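PDB 5IKJ: cryptic loci regulator 2 from Schizosaccharomyces pombe 972h-, which promotes transcriptional silencing upstream of histone deacetylases and is required for correct nucleosome positioning at heterochromatic loci as part of the SHREC repressor complex. Local coordinates for residues Pro76-Leu81 with Asp234-Pro239; Pro239-Leu244 with Val262-Ile267; Tyr290-Leu295 with Phe302-Ala307. All blocks are in the same frame, centred on the assembly; numbering follows the deposited sequence.

Interaction 1: residues Pro76-Leu81 with Asp234-Pro239; sequences PILNQL and DTYTWP
Leu-78 reaches from helix 75-82 into the corner made by Thr-237 and Trp-238, where the long helix 214-237 gives way to a loop. Its CB already touches both, standing 4.1 Å from Thr-237 CG2 with the benzo part of the indole just beside it. With CG anti to the backbone N (chi1 -178°), the side chain is aimed at the other segment, and its two methyl branches then divide the work. CD1 meets Trp-238 CH2 at 4.0 Å, approaching the ring obliquely. CD2 goes to Thr-237 CG2 at 3.9 Å and comes within 4.4 Å of Tyr-236 CE2. Leu-78 and Trp-238 run antiparallel alongside each other. Thr-237 CG2 also lies over one face of the Trp-238 indole, 3.3 Å off the ring plane and nearer its margin than its centre, which seats the methyl between ring and leucine.

Ile-77 and Leu-81 frame the indole's far end: Ile-77 lies across the indole, its CG2 4.1 Å from Trp-238 CZ2, while Leu-81 CD2 stands at the ring edge, 4.4 Å from Trp-238 CH2. No hydrogen bond joins the two segments, so the fit is wholly apolar. The polar ends are served just outside: Trp-238 NE1 bonds Thr-74 OG1, and Thr-237 OG1 bonds both Asp-233 and Gln-75. Leu-81 continues onto Leu-279 and Thr-283 of helix 278-285, Arg-461 of helix 461-469 lies against Leu-78, and Leu-266 of strand 255-266 packs under Ile-77 and Trp-238.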
# COMPACT_ATOMS: atom_id res chain seq x y z
N PRO A 76 -12.96 -3.01 -1.89
CA PRO A 76 -14.42 -3.21 -1.81
C PRO A 76 -15.20 -1.91 -1.81
O PRO A 76 -16.34 -1.88 -2.30
CB PRO A 76 -14.59 -3.98 -0.49
CG PRO A 76 -13.29 -4.67 -0.29
CD PRO A 76 -12.25 -3.73 -0.82
N ILE A 77 -14.63 -0.83 -1.28
CA ILE A 77 -15.32 0.46 -1.28
C ILE A 77 -15.40 1.01 -2.70
O ILE A 77 -16.45 1.53 -3.11
CB ILE A 77 -14.62 1.45 -0.33
CG1 ILE A 77 -14.65 0.91 1.10
CG2 ILE A 77 -15.28 2.82 -0.40
CD1 ILE A 77 -13.92 1.76 2.12
N LEU A 78 -14.32 0.90 -3.47
CA LEU A 78 -14.37 1.34 -4.86
C LEU A 78 -15.29 0.45 -5.69
O LEU A 78 -16.00 0.94 -6.57
CB LEU A 78 -12.96 1.36 -5.47
CG LEU A 78 -12.88 1.85 -6.92
CD1 LEU A 78 -13.31 3.31 -7.02
CD2 LEU A 78 -11.48 1.66 -7.49
N ASN A 79 -15.29 -0.85 -5.41
CA ASN A 79 -16.15 -1.77 -6.15
C ASN A 79 -17.62 -1.45 -5.92
O ASN A 79 -18.38 -1.21 -6.87
CB ASN A 79 -15.84 -3.21 -5.76
CG ASN A 79 -14.49 -3.68 -6.26
OD1 ASN A 79 -13.91 -3.08 -7.17
ND2 ASN A 79 -13.99 -4.76 -5.69
N GLN A 80 -18.05 -1.43 -4.65
CA GLN A 80 -19.44 -1.11 -4.35
C GLN A 80 -19.82 0.27 -4.87
O GLN A 80 -21.01 0.54 -5.07
CB GLN A 80 -19.69 -1.20 -2.85
CG GLN A 80 -19.31 0.04 -2.04
CD GLN A 80 -19.54 -0.14 -0.55
OE1 GLN A 80 -20.22 -1.08 -0.13
NE2 GLN A 80 -18.96 0.75 0.25
N LEU A 81 -18.85 1.15 -5.09
CA LEU A 81 -19.10 2.44 -5.71
C LEU A 81 -19.22 2.33 -7.22
O LEU A 81 -19.87 3.17 -7.85
CB LEU A 81 -17.99 3.42 -5.35
CG LEU A 81 -18.34 4.91 -5.36
CD1 LEU A 81 -19.21 5.26 -4.16
CD2 LEU A 81 -17.08 5.75 -5.38
N ASP A 234 -2.86 5.80 -3.18
CA ASP A 234 -2.24 7.07 -3.54
C ASP A 234 -1.97 7.20 -5.03
O ASP A 234 -1.72 8.31 -5.51
CB ASP A 234 -0.93 7.24 -2.76
CG ASP A 234 -1.15 7.68 -1.33
OD1 ASP A 234 -2.32 7.69 -0.88
OD2 ASP A 234 -0.16 8.00 -0.64
N THR A 235 -2.01 6.09 -5.78
CA THR A 235 -1.71 6.13 -7.21
C THR A 235 -2.80 5.53 -8.09
O THR A 235 -2.76 5.75 -9.30
CB THR A 235 -0.39 5.39 -7.50
OG1 THR A 235 -0.55 4.00 -7.21
CG2 THR A 235 0.75 5.96 -6.67
N TYR A 236 -3.76 4.80 -7.53
CA TYR A 236 -4.78 4.13 -8.33
C TYR A 236 -6.18 4.37 -7.80
O TYR A 236 -7.06 4.81 -8.55
CB TYR A 236 -4.48 2.63 -8.40
CG TYR A 236 -5.57 1.79 -9.02
CD1 TYR A 236 -5.67 1.65 -10.40
CD2 TYR A 236 -6.50 1.13 -8.23
CE1 TYR A 236 -6.66 0.88 -10.97
CE2 TYR A 236 -7.50 0.36 -8.79
CZ TYR A 236 -7.57 0.24 -10.16
OH TYR A 236 -8.57 -0.53 -10.72
N THR A 237 -6.41 4.10 -6.51
CA THR A 237 -7.77 4.10 -5.98
C THR A 237 -8.26 5.51 -5.68
O THR A 237 -9.28 5.96 -6.21
CB THR A 237 -7.84 3.23 -4.73
OG1 THR A 237 -6.95 2.12 -4.87
CG2 THR A 237 -9.25 2.71 -4.52
N TRP A 238 -7.55 6.23 -4.81
CA TRP A 238 -7.92 7.59 -4.41
C TRP A 238 -6.72 8.51 -4.57
O TRP A 238 -6.23 9.10 -3.60
CB TRP A 238 -8.44 7.60 -2.97
CG TRP A 238 -9.29 6.41 -2.64
CD1 TRP A 238 -8.93 5.32 -1.89
CD2 TRP A 238 -10.65 6.18 -3.04
NE1 TRP A 238 -9.98 4.44 -1.80
CE2 TRP A 238 -11.05 4.94 -2.50
CE3 TRP A 238 -11.57 6.91 -3.80
CZ2 TRP A 238 -12.32 4.41 -2.70
CZ3 TRP A 238 -12.83 6.38 -4.00
CH2 TRP A 238 -13.20 5.15 -3.45
N PRO A 239 -6.21 8.66 -5.80
CA PRO A 239 -4.93 9.35 -5.98
C PRO A 239 -5.00 10.86 -5.81
O PRO A 239 -4.00 11.46 -5.38
CB PRO A 239 -4.52 8.97 -7.41
CG PRO A 239 -5.82 8.70 -8.09
CD PRO A 239 -6.70 8.08 -7.05

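Interaction 2: residues Pro239-Leu244 with Val262-Ile267; sequences PSSYRL and VARNLI
Two buried arginines, Arg-243 and Arg-264, run alongside each other in the same direction, although they come from different segments. Their guanidinium planes are 68° apart, and Arg-264 NH1 sits 3.4 Å from Arg-243 CA. The carboxylate of Asp-234 takes a salt bridge from each and would be expected to balance much of their charge; Arg-243 is also paired with Asp-393.

Across the contact, Arg-264 NH1 gives a bent hydrogen bond (N-H...O 132°) to Tyr-242 O at 2.8 Å. The carbonyl oxygen lies nearly in the guanidinium plane, at its edge. CG of Arg-264 starts between the backbone N and carbonyl carbon (chi1 74°), and the chain then runs extended to NE, carrying the charge from the strand to the loop. Leu-244 closes over this chain: its CG lies over one guanidinium face, 3.9 Å from Arg-264 NE, and its CD2 presses on Ala-263 CA at 3.6 Å. Leu-244 also packs on an aromatic side chain of another protein chain. The loop leading from helix 214-237 to strand 247-252 thus packs on strand 255-266 of an antiparallel sheet, where Val-262 and Ala-263 both face His-291 in a classic beta bulge.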
# COMPACT_ATOMS: atom_id res chain seq x y z
N PRO A 239 -6.21 8.66 -5.80
CA PRO A 239 -4.93 9.35 -5.98
C PRO A 239 -5.00 10.86 -5.81
O PRO A 239 -4.00 11.46 -5.38
CB PRO A 239 -4.52 8.97 -7.41
CG PRO A 239 -5.82 8.70 -8.09
CD PRO A 239 -6.70 8.08 -7.05
N SER A 240 -6.12 11.50 -6.14
CA SER A 240 -6.21 12.96 -6.05
C SER A 240 -6.51 13.32 -4.60
O SER A 240 -7.66 13.50 -4.20
CB SER A 240 -7.28 13.49 -7.00
OG SER A 240 -7.07 14.86 -7.30
N SER A 241 -5.45 13.43 -3.80
CA SER A 241 -5.60 13.51 -2.36
C SER A 241 -4.26 13.89 -1.74
O SER A 241 -3.22 13.87 -2.41
CB SER A 241 -6.10 12.18 -1.79
OG SER A 241 -5.21 11.13 -2.12
N TYR A 242 -4.30 14.23 -0.46
CA TYR A 242 -3.10 14.44 0.33
C TYR A 242 -2.73 13.14 1.04
O TYR A 242 -3.57 12.27 1.29
CB TYR A 242 -3.31 15.57 1.34
CG TYR A 242 -3.45 16.92 0.67
CD1 TYR A 242 -2.34 17.69 0.39
CD2 TYR A 242 -4.70 17.40 0.30
CE1 TYR A 242 -2.46 18.92 -0.22
CE2 TYR A 242 -4.83 18.63 -0.31
CZ TYR A 242 -3.71 19.39 -0.58
OH TYR A 242 -3.84 20.61 -1.19
N ARG A 243 -1.44 13.01 1.35
CA ARG A 243 -0.87 11.72 1.72
C ARG A 243 -0.35 11.74 3.15
O ARG A 243 0.09 12.78 3.66
CB ARG A 243 0.25 11.34 0.74
CG ARG A 243 -0.28 11.12 -0.67
CD ARG A 243 0.81 10.96 -1.71
NE ARG A 243 0.25 10.55 -2.99
CZ ARG A 243 0.91 10.55 -4.14
NH1 ARG A 243 2.17 10.95 -4.19
NH2 ARG A 243 0.30 10.16 -5.25
N LEU A 244 -0.42 10.58 3.78
CA LEU A 244 -0.06 10.44 5.19
C LEU A 244 1.40 10.83 5.40
O LEU A 244 2.30 10.29 4.75
CB LEU A 244 -0.30 9.00 5.63
CG LEU A 244 -1.75 8.54 5.57
CD1 LEU A 244 -1.87 7.04 5.80
CD2 LEU A 244 -2.59 9.29 6.59
N VAL A 262 -1.71 13.40 9.65
CA VAL A 262 -1.51 12.26 10.55
C VAL A 262 -2.39 11.07 10.19
O VAL A 262 -1.98 9.93 10.36
CB VAL A 262 -1.76 12.71 12.00
CG1 VAL A 262 -1.53 11.55 12.96
CG2 VAL A 262 -0.87 13.90 12.35
N ALA A 263 -3.61 11.31 9.71
CA ALA A 263 -4.57 10.24 9.47
C ALA A 263 -5.56 10.75 8.43
O ALA A 263 -5.59 11.94 8.11
CB ALA A 263 -5.28 9.81 10.76
N ARG A 264 -6.36 9.83 7.91
CA ARG A 264 -7.36 10.16 6.91
C ARG A 264 -8.29 8.96 6.80
O ARG A 264 -7.89 7.83 7.10
CB ARG A 264 -6.73 10.48 5.55
CG ARG A 264 -6.21 9.25 4.83
CD ARG A 264 -5.24 9.59 3.72
NE ARG A 264 -4.76 8.38 3.06
CZ ARG A 264 -3.92 8.37 2.03
NH1 ARG A 264 -3.46 9.50 1.53
NH2 ARG A 264 -3.55 7.21 1.49
N ASN A 265 -9.53 9.21 6.40
CA ASN A 265 -10.51 8.14 6.28
C ASN A 265 -11.44 8.45 5.12
O ASN A 265 -11.69 9.61 4.80
CB ASN A 265 -11.32 7.98 7.58
CG ASN A 265 -12.09 9.24 7.94
OD1 ASN A 265 -11.57 10.12 8.63
ND2 ASN A 265 -13.33 9.32 7.47
N LEU A 266 -11.94 7.39 4.49
CA LEU A 266 -12.90 7.55 3.42
C LEU A 266 -14.26 7.93 3.98
O LEU A 266 -14.65 7.48 5.06
CB LEU A 266 -13.01 6.25 2.61
CG LEU A 266 -11.77 5.88 1.78
CD1 LEU A 266 -11.86 4.45 1.29
CD2 LEU A 266 -11.62 6.84 0.61
N ILE A 267 -14.98 8.77 3.25
CA ILE A 267 -16.29 9.25 3.68
C ILE A 267 -17.34 8.26 3.20
O ILE A 267 -17.41 7.94 2.01
CB ILE A 267 -16.57 10.66 3.13
CG1 ILE A 267 -15.34 11.57 3.28
CG2 ILE A 267 -17.75 11.28 3.88
CD1 ILE A 267 -15.45 12.88 2.53

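Interaction 3: residues Tyr290-Leu295 with Phe302-Ala307; sequences YHCKQL and FDMAAA
Tyr-290 and Met-304 point to one face of the sheet from directly paired positions, with Tyr-290 CB 4.0 Å from Met-304 CB. Their backbones form an antiparallel hydrogen-bonded pair, Tyr-290 N to Met-304 O at 2.8 Å and Met-304 N to Tyr-290 O at 2.7 Å. From there the side chains part. The tyrosine ring turns its edge to the chain beyond, Ala-306 N lying in its plane and Ala-306 CB 3.9 Å from CE2 of Tyr-290. Met-304 CG, anti to the carbonyl carbon (chi1 -60°), comes 4.1 Å from Cys-292 SG; beyond it the chain bends at chi2 and chi3, with Ile-250 and Ile-252 of strand 247-252 as neighbours.

His-291 and Phe-302 occupy the other face, beneath helix 531-540. The imidazole meets Phe-302 CA at its edge, and His-291 CB lies 4.1 Å from Phe-302 CD2. His-291 ND1 accepts an almost straight bond (176°) from Asp-303 N at 3.2 Å, the donor tilted from the ring plane, while NE2 probably hydrogen-bonds Asn-265 OD1. Replacing His-291 with alanine is likely to leave the Asp-303 amide and the side-chain oxygen of Asn-265 without these partners and to open a gap beside Phe-302.

Asp-303, held at positive phi (56°), faces Tyr-290 together with Met-304: this is a G1 beta bulge, placed in the hairpin of strands 288-294 and 300-304.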
# COMPACT_ATOMS: atom_id res chain seq x y z
N TYR A 290 -9.38 14.62 6.31
CA TYR A 290 -8.00 14.69 6.78
C TYR A 290 -7.98 15.15 8.22
O TYR A 290 -8.75 16.03 8.62
CB TYR A 290 -7.17 15.63 5.90
CG TYR A 290 -7.13 15.22 4.45
CD1 TYR A 290 -6.36 14.14 4.03
CD2 TYR A 290 -7.87 15.91 3.50
CE1 TYR A 290 -6.32 13.77 2.70
CE2 TYR A 290 -7.84 15.54 2.17
CZ TYR A 290 -7.07 14.47 1.77
OH TYR A 290 -7.04 14.10 0.45
N HIS A 291 -7.08 14.55 9.01
CA HIS A 291 -6.91 14.88 10.42
C HIS A 291 -5.44 15.21 10.62
O HIS A 291 -4.58 14.36 10.40
CB HIS A 291 -7.35 13.73 11.31
CG HIS A 291 -8.60 13.05 10.82
ND1 HIS A 291 -9.85 13.58 11.01
CD2 HIS A 291 -8.77 11.89 10.14
CE1 HIS A 291 -10.75 12.77 10.47
NE2 HIS A 291 -10.12 11.74 9.93
N CYS A 292 -5.16 16.44 11.05
CA CYS A 292 -3.83 16.99 10.97
C CYS A 292 -3.29 17.34 12.35
O CYS A 292 -4.00 17.30 13.36
CB CYS A 292 -3.81 18.23 10.07
SG CYS A 292 -4.62 17.97 8.48
N LYS A 293 -2.00 17.68 12.37
CA LYS A 293 -1.30 18.12 13.56
C LYS A 293 -0.52 19.37 13.19
O LYS A 293 0.36 19.32 12.33
CB LYS A 293 -0.35 17.02 14.07
CG LYS A 293 0.72 17.49 15.07
CD LYS A 293 0.11 17.95 16.38
CE LYS A 293 1.19 18.18 17.43
NZ LYS A 293 2.25 19.11 16.97
N GLN A 294 -0.86 20.49 13.82
CA GLN A 294 -0.14 21.72 13.54
C GLN A 294 1.33 21.56 13.92
O GLN A 294 1.67 20.89 14.90
CB GLN A 294 -0.75 22.90 14.31
CG GLN A 294 -0.13 24.24 13.95
CD GLN A 294 -0.89 25.42 14.54
OE1 GLN A 294 -2.02 25.27 15.00
NE2 GLN A 294 -0.26 26.59 14.51
N LEU A 295 2.20 22.17 13.13
CA LEU A 295 3.64 22.08 13.33
C LEU A 295 4.13 23.35 14.01
O LEU A 295 3.89 24.46 13.52
CB LEU A 295 4.36 21.87 12.00
CG LEU A 295 4.03 20.54 11.31
CD1 LEU A 295 4.54 20.51 9.88
CD2 LEU A 295 4.59 19.36 12.10
N PHE A 302 -9.13 18.20 13.26
CA PHE A 302 -9.79 17.04 12.69
C PHE A 302 -10.78 17.47 11.61
O PHE A 302 -11.20 18.62 11.53
CB PHE A 302 -10.51 16.24 13.77
CG PHE A 302 -9.62 15.83 14.91
CD1 PHE A 302 -9.35 16.70 15.95
CD2 PHE A 302 -9.07 14.56 14.95
CE1 PHE A 302 -8.53 16.33 17.00
CE2 PHE A 302 -8.25 14.17 16.00
CZ PHE A 302 -7.98 15.06 17.02
N ASP A 303 -11.16 16.50 10.78
CA ASP A 303 -12.21 16.68 9.77
C ASP A 303 -11.89 17.85 8.85
O ASP A 303 -12.66 18.80 8.71
CB ASP A 303 -13.58 16.86 10.45
CG ASP A 303 -14.70 17.01 9.44
OD1 ASP A 303 -14.65 16.36 8.38
OD2 ASP A 303 -15.65 17.78 9.72
N MET A 304 -10.72 17.78 8.22
CA MET A 304 -10.32 18.76 7.22
C MET A 304 -10.67 18.25 5.83
O MET A 304 -10.56 17.05 5.54
CB MET A 304 -8.82 19.04 7.31
CG MET A 304 -8.37 19.61 8.65
SD MET A 304 -9.28 21.09 9.13
CE MET A 304 -8.80 22.22 7.84
N ALA A 305 -11.09 19.17 4.97
CA ALA A 305 -11.39 18.86 3.58
C ALA A 305 -10.25 19.36 2.69
O ALA A 305 -9.59 20.35 2.99
CB ALA A 305 -12.71 19.50 3.14
N ALA A 306 -10.03 18.64 1.58
CA ALA A 306 -8.97 19.02 0.66
C ALA A 306 -9.13 20.46 0.18
O ALA A 306 -8.13 21.14 -0.07
CB ALA A 306 -8.95 18.07 -0.54
N ALA A 307 -10.37 20.93 0.07
CA ALA A 307 -10.61 22.31 -0.36
C ALA A 307 -10.00 23.33 0.60
O ALA A 307 -9.80 24.48 0.21
CB ALA A 307 -12.11 22.56 -0.48

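Along the chain the three contacts come in series, neither nesting nor crossing. Interaction 1 closes the longest excursion, 152 residues that include the zinc site of His-189, Cys-204, Cys-206 and Cys-209, and docks helix 75-82 on the end of helix 214-237. Pro-239 ends it and begins interaction 2, which spans strand 247-252 and most of strand 255-266 and ties the loop after the long helix to the sheet. Interaction 3 closes a short hairpin adding strand 300-304 beside 288-294. Besides the shared Pro-239, Asp-234 joins interactions 1 and 2; a probable hydrogen bond between Tyr-290 OH and Tyr-242 N joins 2 and 3. Interactions 1 and 3 do not touch.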